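Local coordinates for protein cytochrome P450 CYP260B1 (Sorangium cellulosum, PDB 5HIW) that is a cytochrome P450, a largely helical haem protein that holds protoporphyrin IX with its iron in an internal pocket, at residues A[21-24]-A[25-29]; A[119-123]-A[124-128]; A[183-186]-A[187-191]; A[197-200]-A[201-204]; A[307-310]-A[311-314]. All blocks are in the same frame, centred on the assembly; numbering follows the deposited sequence.

Interaction 1 of 5, residues A[21-24]-A[25-29]; sequences HLAA and AAREH
The guanidinium of Arg27 lies back along the helix with one face over the backbone of Ala24: the Ala24 CA atom sits 3.4 Å above the plane, displaced toward the rim, and Ala23 O lies over the same group. NH2 lies 3.5 Å from Ala24 CA and 3.6 Å from Ala24 CB. A second flat group, the imidazole of His21, turns off the helix and stacks on Phe10. Arg27 reaches backward because CG stands beside its own backbone N (chi1 -75°) and the chain then folds at chi3 (-49°), which brings the charged end one turn toward the N-terminus. Along the same turns the backbone runs in regular alpha-helical bonds: Ala25 N to His21 O at 3.0 Å, Ala26 N to Leu22 O at 2.9 Å and Arg27 N to Ala23 O at 3.0 Å. The next in the series, Glu28 N to Ala24 O, is weak at 3.3 Å, and His29 is the first residue to leave helical angles, although its N still reaches Ala25 O. The alanines give this turn a slim buried side, where Ala25 meets Leu7 and Ala23 meets Tyr308. Ala26 O takes a hydrogen bond from Arg44. Helix 17-28, probably helix A of the P450 fold, is the middle element of a beta-alpha-beta crossover joining strand 4-5 to its parallel neighbour 31-34.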
loop_
_atom_site.group_PDB
_atom_site.type_symbol
_atom_site.label_atom_id
_atom_site.label_comp_id
_atom_site.label_asym_id
_atom_site.label_seq_id
_atom_site.Cartn_x
_atom_site.Cartn_y
_atom_site.Cartn_z
ATOM N N HIS A 21 7.595 -11.364 -16.528
ATOM C CA HIS A 21 8.358 -10.428 -17.393
ATOM C C HIS A 21 9.513 -9.791 -16.661
ATOM O O HIS A 21 10.649 -9.801 -17.157
ATOM C CB HIS A 21 7.355 -9.383 -17.891
ATOM C CG HIS A 21 7.889 -8.338 -18.802
ATOM N ND1 HIS A 21 7.818 -6.981 -18.494
ATOM C CD2 HIS A 21 8.366 -8.419 -20.066
ATOM C CE1 HIS A 21 8.298 -6.294 -19.511
ATOM N NE2 HIS A 21 8.649 -7.141 -20.465
ATOM N N LEU A 22 9.269 -9.283 -15.456
ATOM C CA LEU A 22 10.357 -8.758 -14.675
ATOM C C LEU A 22 11.382 -9.765 -14.241
ATOM O O LEU A 22 12.584 -9.458 -14.237
ATOM C CB LEU A 22 9.866 -8.022 -13.414
ATOM C CG LEU A 22 9.034 -6.774 -13.712
ATOM C CD1 LEU A 22 8.662 -6.164 -12.376
ATOM C CD2 LEU A 22 9.749 -5.726 -14.568
ATOM N N ALA A 23 10.945 -10.935 -13.794
ATOM C CA ALA A 23 11.924 -11.916 -13.361
ATOM C C ALA A 23 12.794 -12.398 -14.582
ATOM O O ALA A 23 13.995 -12.596 -14.403
ATOM C CB ALA A 23 11.234 -13.098 -12.721
ATOM N N ALA A 24 12.167 -12.557 -15.760
ATOM C CA ALA A 24 12.925 -12.854 -17.023
ATOM C C ALA A 24 13.965 -11.759 -17.350
ATOM O O ALA A 24 15.144 -12.040 -17.596
ATOM C CB ALA A 24 11.981 -13.077 -18.188
ATOM N N ALA A 25 13.576 -10.515 -17.216
ATOM C CA ALA A 25 14.469 -9.404 -17.472
ATOM C C ALA A 25 15.577 -9.371 -16.449
ATOM O O ALA A 25 16.700 -9.051 -16.777
ATOM C CB ALA A 25 13.719 -8.062 -17.494
ATOM N N ALA A 26 15.265 -9.684 -15.196
ATOM C CA ALA A 26 16.278 -9.698 -14.110
ATOM C C ALA A 26 17.354 -10.787 -14.334
ATOM O O ALA A 26 18.476 -10.630 -13.912
ATOM C CB ALA A 26 15.595 -10.022 -12.784
ATOM N N ARG A 27 16.939 -11.941 -14.831
ATOM C CA ARG A 27 17.916 -12.945 -15.290
ATOM C C ARG A 27 18.896 -12.307 -16.290
ATOM O O ARG A 27 20.093 -12.501 -16.165
ATOM C CB ARG A 27 17.218 -14.193 -15.849
ATOM C CG ARG A 27 16.653 -15.067 -14.720
ATOM C CD ARG A 27 16.186 -16.479 -15.089
ATOM N NE ARG A 27 15.323 -16.458 -16.256
ATOM C CZ ARG A 27 13.998 -16.331 -16.259
ATOM N NH1 ARG A 27 13.321 -16.204 -15.123
ATOM N NH2 ARG A 27 13.346 -16.340 -17.433
ATOM N N GLU A 28 18.427 -11.504 -17.233
ATOM C CA GLU A 28 19.392 -10.833 -18.127
ATOM C C GLU A 28 20.258 -9.749 -17.483
ATOM O O GLU A 28 21.442 -9.741 -17.719
ATOM C CB GLU A 28 18.739 -10.292 -19.403
ATOM C CG GLU A 28 17.854 -11.307 -20.114
ATOM C CD GLU A 28 18.708 -12.453 -20.601
ATOM O OE1 GLU A 28 19.631 -12.162 -21.419
ATOM O OE2 GLU A 28 18.547 -13.589 -20.066
ATOM N N HIS A 29 19.674 -8.748 -16.806
ATOM C CA HIS A 29 20.433 -7.725 -16.057
ATOM C C HIS A 29 19.616 -7.359 -14.787
ATOM O O HIS A 29 18.466 -7.015 -14.903
ATOM C CB HIS A 29 20.609 -6.394 -16.837
ATOM C CG HIS A 29 21.184 -6.544 -18.219
ATOM N ND1 HIS A 29 20.409 -6.897 -19.299
ATOM C CD2 HIS A 29 22.450 -6.418 -18.686
ATOM C CE1 HIS A 29 21.186 -7.018 -20.372
ATOM N NE2 HIS A 29 22.426 -6.714 -20.025
#

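Interaction 2 of 5, residues A[119-123]-A[124-128]; sequences ERAEL and FDDFA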
loop_
_atom_site.group_PDB
_atom_site.type_symbol
_atom_site.label_atom_id
_atom_site.label_comp_id
_atom_site.label_asym_id
_atom_site.label_seq_id
_atom_site.Cartn_x
_atom_site.Cartn_y
_atom_site.Cartn_z
ATOM N N GLU A 119 -26.876 -7.858 -8.124
ATOM C CA GLU A 119 -26.541 -8.985 -8.965
ATOM C C GLU A 119 -25.057 -8.961 -9.395
ATOM O O GLU A 119 -24.431 -9.987 -9.580
ATOM C CB GLU A 119 -27.452 -8.958 -10.224
ATOM C CG GLU A 119 -28.958 -9.227 -9.976
ATOM C CD GLU A 119 -29.295 -10.706 -9.786
ATOM O OE1 GLU A 119 -28.569 -11.543 -10.353
ATOM O OE2 GLU A 119 -30.272 -11.055 -9.079
ATOM N N ARG A 120 -24.500 -7.789 -9.628
ATOM C CA ARG A 120 -23.100 -7.709 -9.968
ATOM C C ARG A 120 -22.473 -6.607 -9.147
ATOM O O ARG A 120 -23.152 -5.764 -8.526
ATOM C CB ARG A 120 -22.889 -7.433 -11.473
ATOM C CG ARG A 120 -23.674 -8.401 -12.367
ATOM C CD ARG A 120 -23.232 -8.317 -13.813
ATOM N NE ARG A 120 -23.916 -9.326 -14.656
ATOM C CZ ARG A 120 -24.064 -9.244 -15.982
ATOM N NH1 ARG A 120 -23.589 -8.206 -16.664
ATOM N NH2 ARG A 120 -24.707 -10.204 -16.643
ATOM N N ALA A 121 -21.149 -6.639 -9.124
ATOM C CA ALA A 121 -20.395 -5.533 -8.570
ATOM C C ALA A 121 -19.126 -5.347 -9.349
ATOM O O ALA A 121 -18.562 -6.279 -9.952
ATOM C CB ALA A 121 -20.096 -5.803 -7.095
ATOM N N GLU A 122 -18.655 -4.128 -9.343
ATOM C CA GLU A 122 -17.330 -3.859 -9.699
ATOM C C GLU A 122 -16.649 -3.624 -8.331
ATOM O O GLU A 122 -16.846 -2.542 -7.700
ATOM C CB GLU A 122 -17.340 -2.633 -10.553
ATOM C CG GLU A 122 -16.127 -2.302 -11.343
ATOM C CD GLU A 122 -14.953 -1.949 -10.433
ATOM O OE1 GLU A 122 -14.830 -0.801 -10.006
ATOM O OE2 GLU A 122 -14.185 -2.858 -10.140
ATOM N N LEU A 123 -15.888 -4.617 -7.857
ATOM C CA LEU A 123 -15.436 -4.631 -6.448
ATOM C C LEU A 123 -14.254 -3.679 -6.196
ATOM O O LEU A 123 -13.915 -3.465 -5.042
ATOM C CB LEU A 123 -15.071 -6.030 -5.998
ATOM C CG LEU A 123 -16.180 -7.049 -5.904
ATOM C CD1 LEU A 123 -15.661 -8.467 -5.608
ATOM C CD2 LEU A 123 -17.219 -6.678 -4.902
ATOM N N PHE A 124 -13.657 -3.098 -7.208
ATOM C CA PHE A 124 -12.702 -2.016 -6.966
ATOM C C PHE A 124 -13.506 -0.819 -6.404
ATOM O O PHE A 124 -13.327 -0.429 -5.277
ATOM C CB PHE A 124 -11.888 -1.567 -8.158
ATOM C CG PHE A 124 -10.788 -0.599 -7.782
ATOM C CD1 PHE A 124 -9.627 -1.039 -7.268
ATOM C CD2 PHE A 124 -10.989 0.800 -7.884
ATOM C CE1 PHE A 124 -8.627 -0.160 -6.853
ATOM C CE2 PHE A 124 -10.032 1.689 -7.461
ATOM C CZ PHE A 124 -8.825 1.204 -6.905
ATOM N N ASP A 125 -14.433 -0.289 -7.200
ATOM C CA ASP A 125 -15.242 0.840 -6.739
ATOM C C ASP A 125 -16.075 0.497 -5.521
ATOM O O ASP A 125 -16.212 1.340 -4.600
ATOM C CB ASP A 125 -16.184 1.272 -7.884
ATOM C CG ASP A 125 -15.498 2.051 -8.998
ATOM O OD1 ASP A 125 -14.324 2.460 -8.912
ATOM O OD2 ASP A 125 -16.164 2.279 -10.031
ATOM N N ASP A 126 -16.688 -0.705 -5.502
ATOM C CA ASP A 126 -17.719 -1.108 -4.529
ATOM C C ASP A 126 -17.180 -1.728 -3.199
ATOM O O ASP A 126 -17.952 -2.016 -2.288
ATOM C CB ASP A 126 -18.702 -2.165 -5.215
ATOM C CG ASP A 126 -19.588 -1.543 -6.405
ATOM O OD1 ASP A 126 -19.699 -0.316 -6.404
ATOM O OD2 ASP A 126 -20.056 -2.263 -7.343
ATOM N N PHE A 127 -15.889 -2.023 -3.133
ATOM C CA PHE A 127 -15.259 -2.617 -1.959
ATOM C C PHE A 127 -13.864 -2.030 -1.727
ATOM O O PHE A 127 -13.603 -1.520 -0.624
ATOM C CB PHE A 127 -15.185 -4.118 -2.117
ATOM C CG PHE A 127 -14.603 -4.831 -0.932
ATOM C CD1 PHE A 127 -15.372 -5.151 0.135
ATOM C CD2 PHE A 127 -13.227 -5.103 -0.891
ATOM C CE1 PHE A 127 -14.845 -5.864 1.203
ATOM C CE2 PHE A 127 -12.688 -5.782 0.176
ATOM C CZ PHE A 127 -13.504 -6.143 1.227
ATOM N N ALA A 128 -12.941 -2.160 -2.691
ATOM C CA ALA A 128 -11.548 -1.813 -2.454
ATOM C C ALA A 128 -11.402 -0.322 -2.129
ATOM O O ALA A 128 -10.576 0.062 -1.309
ATOM C CB ALA A 128 -10.643 -2.218 -3.588
#
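Glu122 and Phe124 lie side by side and point the same way, the carboxylate and the phenyl ring nearly coplanar (17° apart). Against Asp125 the same carboxylate is turned steeply, the two acid planes 72° apart. Glu122 gets there with CG anti to its own N (chi1 -165°) and a bend at chi2, which swings the acid back over the first turn of the helix. Its two oxygens then take separate N-H groups: OE1 accepts from Asp125 N at 2.9 Å and OE2 from Phe124 N at 3.0 Å, each donor standing well above the carboxylate plane. Asp126 answers from the helix, its OD2 accepting from Glu122 N at 3.1 Å, while Asp126 N bonds to Glu122 O at 2.9 Å. The like charges of Glu122 OE1 and Asp125 OD2 come within 3.4 Å, and Arg377 probably offsets them, since it forms salt bridges to both residues; Ile387 N also donates to Glu122 OE2. Farther on, Ala128 N reaches Leu123 O at 2.9 Å, a wider pi-type turn. This is an N-cap at a strand-to-helix corner: edge strand 120-122 of the small antiparallel sheet that includes 388-390 near the C-terminus of this P450 gives way to helix 123-128.

Interaction 3 of 5, residues A[183-186]-A[187-191]; sequences QLRE and IAERE
Ile187 meets Gln183 one turn back, its CG1 and CD1 each 3.2 Å from Gln183 O. With CG1 beside the backbone N (chi1 -66°), the longer branch is laid directly over that carbonyl, which also receives Ile187 N at 3.1 Å; the oxygen is thus gripped by a hydrogen bond and flanked by methyl and methylene groups. Glu186 behaves differently. Its chain is fully extended and leans out from the helix, so only CB and CG stay close to the next peptide, and Glu186 O makes a weak bond to Arg190 N. Both residues belong to the last turns of helix 167-191, which by its place in the chain is probably helix G of the P450 fold. Its inner side rests on neighbouring helices: Leu184 packs on helix 218-229, and Leu184 and Ile187 both touch Leu200 of helix 199-209. On the outer side Arg185 bonds through its carbonyl, Glu189 N reaching Arg185 O at 2.8 Å. Glu189 CG comes 3.1 Å from that oxygen, laying the start of its extended chain alongside the peptide. The charged ends of this pair stay apart, Arg185 NE lying 5.2 Å from Glu189 OE2; NH1 of Arg185 turns instead to a salt bridge with Glu181.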
loop_
_atom_site.group_PDB
_atom_site.type_symbol
_atom_site.label_atom_id
_atom_site.label_comp_id
_atom_site.label_asym_id
_atom_site.label_seq_id
_atom_site.Cartn_x
_atom_site.Cartn_y
_atom_site.Cartn_z
ATOM N N GLN A 183 -9.179 20.669 9.948
ATOM C CA GLN A 183 -10.124 19.736 10.501
ATOM C C GLN A 183 -9.472 18.895 11.635
ATOM O O GLN A 183 -10.092 18.581 12.640
ATOM C CB GLN A 183 -10.617 18.719 9.445
ATOM C CG GLN A 183 -11.524 19.324 8.419
ATOM C CD GLN A 183 -11.935 18.301 7.400
ATOM O OE1 GLN A 183 -12.727 17.411 7.681
ATOM N NE2 GLN A 183 -11.523 18.543 6.177
ATOM N N LEU A 184 -8.271 18.494 11.383
ATOM C CA LEU A 184 -7.567 17.535 12.307
ATOM C C LEU A 184 -7.039 18.271 13.563
ATOM O O LEU A 184 -7.067 17.725 14.648
ATOM C CB LEU A 184 -6.434 16.915 11.572
ATOM C CG LEU A 184 -6.830 15.795 10.606
ATOM C CD1 LEU A 184 -5.593 15.475 9.837
ATOM C CD2 LEU A 184 -7.385 14.579 11.307
ATOM N N ARG A 185 -6.588 19.521 13.395
ATOM C CA ARG A 185 -6.328 20.397 14.557
ATOM C C ARG A 185 -7.515 20.543 15.423
ATOM O O ARG A 185 -7.406 20.451 16.627
ATOM C CB ARG A 185 -5.949 21.800 14.132
ATOM C CG ARG A 185 -4.490 22.038 14.234
ATOM C CD ARG A 185 -4.103 23.380 13.662
ATOM N NE ARG A 185 -2.648 23.375 13.577
ATOM C CZ ARG A 185 -1.945 23.338 12.452
ATOM N NH1 ARG A 185 -2.551 23.374 11.265
ATOM N NH2 ARG A 185 -0.622 23.315 12.522
ATOM N N GLU A 186 -8.648 20.840 14.836
ATOM C CA GLU A 186 -9.845 21.040 15.624
ATOM C C GLU A 186 -10.197 19.799 16.422
ATOM O O GLU A 186 -10.567 19.871 17.592
ATOM C CB GLU A 186 -10.982 21.399 14.713
ATOM C CG GLU A 186 -12.334 21.355 15.384
ATOM C CD GLU A 186 -13.381 21.871 14.434
ATOM O OE1 GLU A 186 -13.167 21.705 13.222
ATOM O OE2 GLU A 186 -14.374 22.469 14.883
ATOM N N ILE A 187 -10.102 18.634 15.759
ATOM C CA ILE A 187 -10.337 17.376 16.432
ATOM C C ILE A 187 -9.263 17.142 17.520
ATOM O O ILE A 187 -9.585 16.721 18.621
ATOM C CB ILE A 187 -10.360 16.214 15.388
ATOM C CG1 ILE A 187 -11.560 16.365 14.475
ATOM C CG2 ILE A 187 -10.492 14.864 16.101
ATOM C CD1 ILE A 187 -11.359 15.702 13.109
ATOM N N ALA A 188 -8.000 17.337 17.187
ATOM C CA ALA A 188 -6.904 17.098 18.150
ATOM C C ALA A 188 -6.978 18.019 19.421
ATOM O O ALA A 188 -6.683 17.596 20.593
ATOM C CB ALA A 188 -5.588 17.274 17.496
ATOM N N GLU A 189 -7.376 19.264 19.194
ATOM C CA GLU A 189 -7.580 20.190 20.331
ATOM C C GLU A 189 -8.711 19.774 21.288
ATOM O O GLU A 189 -8.591 20.019 22.477
ATOM C CB GLU A 189 -7.737 21.620 19.814
ATOM C CG GLU A 189 -6.437 22.078 19.142
ATOM C CD GLU A 189 -6.582 23.366 18.351
ATOM O OE1 GLU A 189 -7.748 23.779 18.133
ATOM O OE2 GLU A 189 -5.529 23.940 17.927
ATOM N N ARG A 190 -9.786 19.138 20.788
ATOM C CA ARG A 190 -10.888 18.640 21.609
ATOM C C ARG A 190 -10.479 17.470 22.545
ATOM O O ARG A 190 -11.157 17.175 23.574
ATOM C CB ARG A 190 -12.039 18.145 20.734
ATOM C CG ARG A 190 -12.908 19.249 20.147
ATOM C CD ARG A 190 -14.248 18.749 19.647
ATOM N NE ARG A 190 -14.810 17.689 20.510
ATOM C CZ ARG A 190 -15.322 17.852 21.741
ATOM N NH1 ARG A 190 -15.348 19.050 22.326
ATOM N NH2 ARG A 190 -15.780 16.801 22.415
ATOM N N GLU A 191 -9.405 16.775 22.149
ATOM C CA GLU A 191 -8.909 15.626 22.901
ATOM C C GLU A 191 -8.443 16.026 24.317
ATOM O O GLU A 191 -8.694 15.259 25.257
ATOM C CB GLU A 191 -7.799 14.887 22.144
ATOM C CG GLU A 191 -8.290 14.217 20.845
ATOM C CD GLU A 191 -9.041 12.942 21.118
ATOM O OE1 GLU A 191 -8.770 12.287 22.148
ATOM O OE2 GLU A 191 -9.930 12.581 20.336
#

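Interaction 4 of 5, residues A[197-200]-A[201-204]; sequences DTLL and GEIA
Thr198 O accepts from Glu202 N at 3.0 Å, the first full turn of a helix that the chain enters abruptly: Thr198 is still extended (psi 173°), whereas Leu199 onward hold helical angles. Thr198 is the N-cap of helix 199-209, which by chain order probably corresponds to helix H of the P450 fold. The ladder continues with Ile203 N to Leu199 O at 2.9 Å and Ala204 N to Leu200 O at 3.0 Å. The cap itself is the Thr198 hydroxyl: OG1 sits between the backbone N and the carbonyl carbon (chi1 69°), the rotation that lets it swing over the helix start and accept from Gly201 N at 2.9 Å in a nearly straight bond (166°). Ser196 OG is hydrogen-bonded to the same oxygen. Glu202 bends at chi2 and sends its carboxylate to helix 93-113, where OE1 forms a salt bridge with Arg94 and OE2 one with Arg98. Leu199 and Leu200 both touch Phe140 of helix 130-140; beyond that Leu199 turns to Val95 and Tyr99, and Leu200 to Cys218 and Val222 of helix 218-229. Leu199 and Ile203 also pack one turn apart, CG to CD1 at 4.2 Å. That same Ile203 CD1, carried by a CG1 branch beside the backbone N, ends 3.6 Å from Leu199 O.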
loop_
_atom_site.group_PDB
_atom_site.type_symbol
_atom_site.label_atom_id
_atom_site.label_comp_id
_atom_site.label_asym_id
_atom_site.label_seq_id
_atom_site.Cartn_x
_atom_site.Cartn_y
_atom_site.Cartn_z
ATOM N N ASP A 197 -12.209 7.850 22.113
ATOM C CA ASP A 197 -11.824 6.457 21.858
ATOM C C ASP A 197 -11.283 6.228 20.418
ATOM O O ASP A 197 -11.267 5.113 19.964
ATOM C CB ASP A 197 -13.053 5.537 22.077
ATOM C CG ASP A 197 -14.314 6.041 21.328
ATOM O OD1 ASP A 197 -14.197 7.043 20.563
ATOM O OD2 ASP A 197 -15.429 5.467 21.516
ATOM N N THR A 198 -10.855 7.252 19.684
ATOM C CA THR A 198 -10.445 6.968 18.309
ATOM C C THR A 198 -8.985 6.752 18.245
ATOM O O THR A 198 -8.238 7.025 19.220
ATOM C CB THR A 198 -10.777 8.162 17.407
ATOM O OG1 THR A 198 -9.902 9.234 17.779
ATOM C CG2 THR A 198 -12.264 8.509 17.461
ATOM N N LEU A 199 -8.498 6.332 17.069
ATOM C CA LEU A 199 -7.097 6.182 16.923
ATOM C C LEU A 199 -6.423 7.559 17.052
ATOM O O LEU A 199 -5.320 7.648 17.601
ATOM C CB LEU A 199 -6.729 5.547 15.575
ATOM C CG LEU A 199 -5.249 5.281 15.310
ATOM C CD1 LEU A 199 -4.628 4.334 16.376
ATOM C CD2 LEU A 199 -5.124 4.726 13.903
ATOM N N LEU A 200 -7.098 8.630 16.590
ATOM C CA LEU A 200 -6.456 9.954 16.639
ATOM C C LEU A 200 -6.327 10.203 18.119
ATOM O O LEU A 200 -5.331 10.756 18.589
ATOM C CB LEU A 200 -7.269 11.066 15.923
ATOM C CG LEU A 200 -6.611 12.435 16.115
ATOM C CD1 LEU A 200 -6.970 13.351 14.939
ATOM C CD2 LEU A 200 -7.091 13.071 17.431
ATOM N N GLY A 201 -7.299 9.788 18.877
ATOM C CA GLY A 201 -7.125 9.836 20.375
ATOM C C GLY A 201 -5.938 9.103 21.016
ATOM O O GLY A 201 -5.260 9.668 21.889
ATOM N N GLU A 202 -5.657 7.868 20.598
ATOM C CA GLU A 202 -4.469 7.129 21.049
ATOM C C GLU A 202 -3.210 7.889 20.600
ATOM O O GLU A 202 -2.182 7.868 21.279
ATOM C CB GLU A 202 -4.336 5.723 20.393
ATOM C CG GLU A 202 -5.427 4.686 20.702
ATOM C CD GLU A 202 -5.074 3.774 21.856
ATOM O OE1 GLU A 202 -3.875 3.780 22.244
ATOM O OE2 GLU A 202 -5.986 3.045 22.310
ATOM N N ILE A 203 -3.245 8.533 19.446
ATOM C CA ILE A 203 -2.020 9.201 18.956
ATOM C C ILE A 203 -1.736 10.420 19.854
ATOM O O ILE A 203 -0.587 10.677 20.258
ATOM C CB ILE A 203 -2.174 9.658 17.492
ATOM C CG1 ILE A 203 -1.994 8.496 16.540
ATOM C CG2 ILE A 203 -1.142 10.663 17.120
ATOM C CD1 ILE A 203 -2.758 8.681 15.236
ATOM N N ALA A 204 -2.792 11.151 20.184
ATOM C CA ALA A 204 -2.591 12.372 20.978
ATOM C C ALA A 204 -1.961 11.989 22.299
ATOM O O ALA A 204 -1.012 12.609 22.755
ATOM C CB ALA A 204 -3.886 13.130 21.130
#

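Interaction 5 of 5, residues A[307-310]-A[311-314]; sequences HYDE and EIYP
Asp309 O is held by two backbone donors: Ile312 N at 2.8 Å, from well above the carbonyl plane, and Tyr313 N at 3.1 Å, in that plane and almost straight (172°). The side chain of Asp309 adds a third tie. With CG anti to the backbone N (chi1 178°), OD1 reaches over the turn and accepts from Glu311 N at 3.0 Å, on the anti side of the carboxylate. The OD1 bond alone closes an Asx turn; with the two bonds of Asp309 O it makes an Asx motif, here with no regular helix following. The other oxygen, OD2, lies across the end of Ile312, 3.6 Å from CD1, the two side chains crossing at about a right angle. Asp309 and Glu311 have nearly coplanar carboxylates, their like charges 4.4 Å apart between OD1 and OE1, which would probably be mildly unfavourable. The Tyr313 ring reaches back to His307: CD2 comes 3.5 Å from His307 O, and Ile312 CG2 lies over one face of the ring. Glu310 CA approaches Tyr313 O at 3.5 Å in a CH...O contact. Outside the turn, the Tyr313 hydroxyl bonds to Val326 O and His307 NE2 to Leu329 N. The turn lies in the loop that runs from strand 298-302 toward the haem-binding segment of this family, and a hydrogen bond from Arg270 to His307 O ties it to helix 261-271, whose sequence carries the P450 ExxR motif.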
loop_
_atom_site.group_PDB
_atom_site.type_symbol
_atom_site.label_atom_id
_atom_site.label_comp_id
_atom_site.label_asym_id
_atom_site.label_seq_id
_atom_site.Cartn_x
_atom_site.Cartn_y
_atom_site.Cartn_z
ATOM N N HIS A 307 9.378 -11.746 -6.125
ATOM C CA HIS A 307 8.273 -12.624 -5.934
ATOM C C HIS A 307 8.160 -13.700 -7.006
ATOM O O HIS A 307 7.487 -14.711 -6.815
ATOM C CB HIS A 307 6.973 -11.820 -5.868
ATOM C CG HIS A 307 6.952 -10.842 -4.723
ATOM N ND1 HIS A 307 6.032 -9.821 -4.636
ATOM C CD2 HIS A 307 7.759 -10.715 -3.632
ATOM C CE1 HIS A 307 6.252 -9.144 -3.529
ATOM N NE2 HIS A 307 7.282 -9.668 -2.899
ATOM N N TYR A 308 8.682 -13.396 -8.193
ATOM C CA TYR A 308 8.670 -14.310 -9.366
ATOM C C TYR A 308 10.058 -15.027 -9.629
ATOM O O TYR A 308 10.237 -15.620 -10.660
ATOM C CB TYR A 308 8.137 -13.526 -10.579
ATOM C CG TYR A 308 6.647 -13.517 -10.574
ATOM C CD1 TYR A 308 5.932 -12.719 -9.666
ATOM C CD2 TYR A 308 5.940 -14.352 -11.360
ATOM C CE1 TYR A 308 4.552 -12.729 -9.623
ATOM C CE2 TYR A 308 4.571 -14.424 -11.281
ATOM C CZ TYR A 308 3.872 -13.575 -10.398
ATOM O OH TYR A 308 2.497 -13.638 -10.389
ATOM N N ASP A 309 11.007 -14.965 -8.695
ATOM C CA ASP A 309 12.332 -15.695 -8.815
ATOM C C ASP A 309 12.112 -17.125 -8.323
ATOM O O ASP A 309 11.958 -17.330 -7.157
ATOM C CB ASP A 309 13.360 -14.933 -8.007
ATOM C CG ASP A 309 14.717 -15.550 -7.996
ATOM O OD1 ASP A 309 14.863 -16.754 -8.359
ATOM O OD2 ASP A 309 15.620 -14.810 -7.550
ATOM N N GLU A 310 12.022 -18.091 -9.256
ATOM C CA GLU A 310 11.850 -19.558 -8.975
ATOM C C GLU A 310 12.832 -20.140 -7.975
ATOM O O GLU A 310 12.548 -21.127 -7.360
ATOM C CB GLU A 310 12.000 -20.370 -10.300
ATOM C CG GLU A 310 13.213 -19.877 -11.101
ATOM C CD GLU A 310 13.923 -20.924 -11.922
ATOM O OE1 GLU A 310 13.254 -21.493 -12.816
ATOM O OE2 GLU A 310 15.151 -21.135 -11.694
ATOM N N GLU A 311 13.999 -19.541 -7.823
ATOM C CA GLU A 311 14.960 -19.998 -6.815
ATOM C C GLU A 311 14.486 -19.691 -5.423
ATOM O O GLU A 311 14.882 -20.318 -4.465
ATOM C CB GLU A 311 16.331 -19.349 -7.006
ATOM C CG GLU A 311 16.905 -19.523 -8.408
ATOM C CD GLU A 311 18.425 -19.468 -8.443
ATOM O OE1 GLU A 311 19.000 -18.348 -8.367
ATOM O OE2 GLU A 311 19.041 -20.556 -8.550
ATOM N N ILE A 312 13.627 -18.688 -5.298
ATOM C CA ILE A 312 13.170 -18.281 -4.000
ATOM C C ILE A 312 11.830 -18.901 -3.722
ATOM O O ILE A 312 11.625 -19.423 -2.625
ATOM C CB ILE A 312 13.147 -16.753 -3.830
ATOM C CG1 ILE A 312 14.543 -16.208 -3.979
ATOM C CG2 ILE A 312 12.639 -16.444 -2.417
ATOM C CD1 ILE A 312 14.683 -14.721 -4.054
ATOM N N TYR A 313 10.916 -18.797 -4.688
ATOM C CA TYR A 313 9.580 -19.329 -4.583
ATOM C C TYR A 313 9.340 -20.269 -5.759
ATOM O O TYR A 313 9.010 -19.840 -6.864
ATOM C CB TYR A 313 8.507 -18.205 -4.623
ATOM C CG TYR A 313 8.747 -17.077 -3.648
ATOM C CD1 TYR A 313 8.408 -17.220 -2.338
ATOM C CD2 TYR A 313 9.294 -15.868 -4.062
ATOM C CE1 TYR A 313 8.656 -16.210 -1.417
ATOM C CE2 TYR A 313 9.521 -14.831 -3.178
ATOM C CZ TYR A 313 9.176 -15.027 -1.837
ATOM O OH TYR A 313 9.336 -14.055 -0.892
ATOM N N PRO A 314 9.445 -21.580 -5.543
ATOM C CA PRO A 314 9.185 -22.485 -6.694
ATOM C C PRO A 314 7.773 -22.415 -7.304
ATOM O O PRO A 314 6.784 -22.110 -6.604
ATOM C CB PRO A 314 9.332 -23.884 -6.068
ATOM C CG PRO A 314 10.205 -23.654 -4.895
ATOM C CD PRO A 314 9.778 -22.321 -4.324
#

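The five contacts fall into two touching pairs and one separate site. Interactions 1 and 5 have centres 12 Å apart and meet where Ala23 CB lies 3.4 Å from Tyr308 O, joining helix 17-28 to the loop after strand 298-302. Interactions 3 and 4, centres 11 Å apart, meet where Glu191 OE1 lies 3.4 Å from Gly201 CA, beside contacts between apolar side chains. These pairs stand on opposite sides of the chain's centre, interactions 1 and 3 being 50 Å apart between centres. Interaction 2 touches none of them. The haem lies about 7 Å from the Leu199 side chain, 9 Å from that of His307 and 10 Å from that of Ala128.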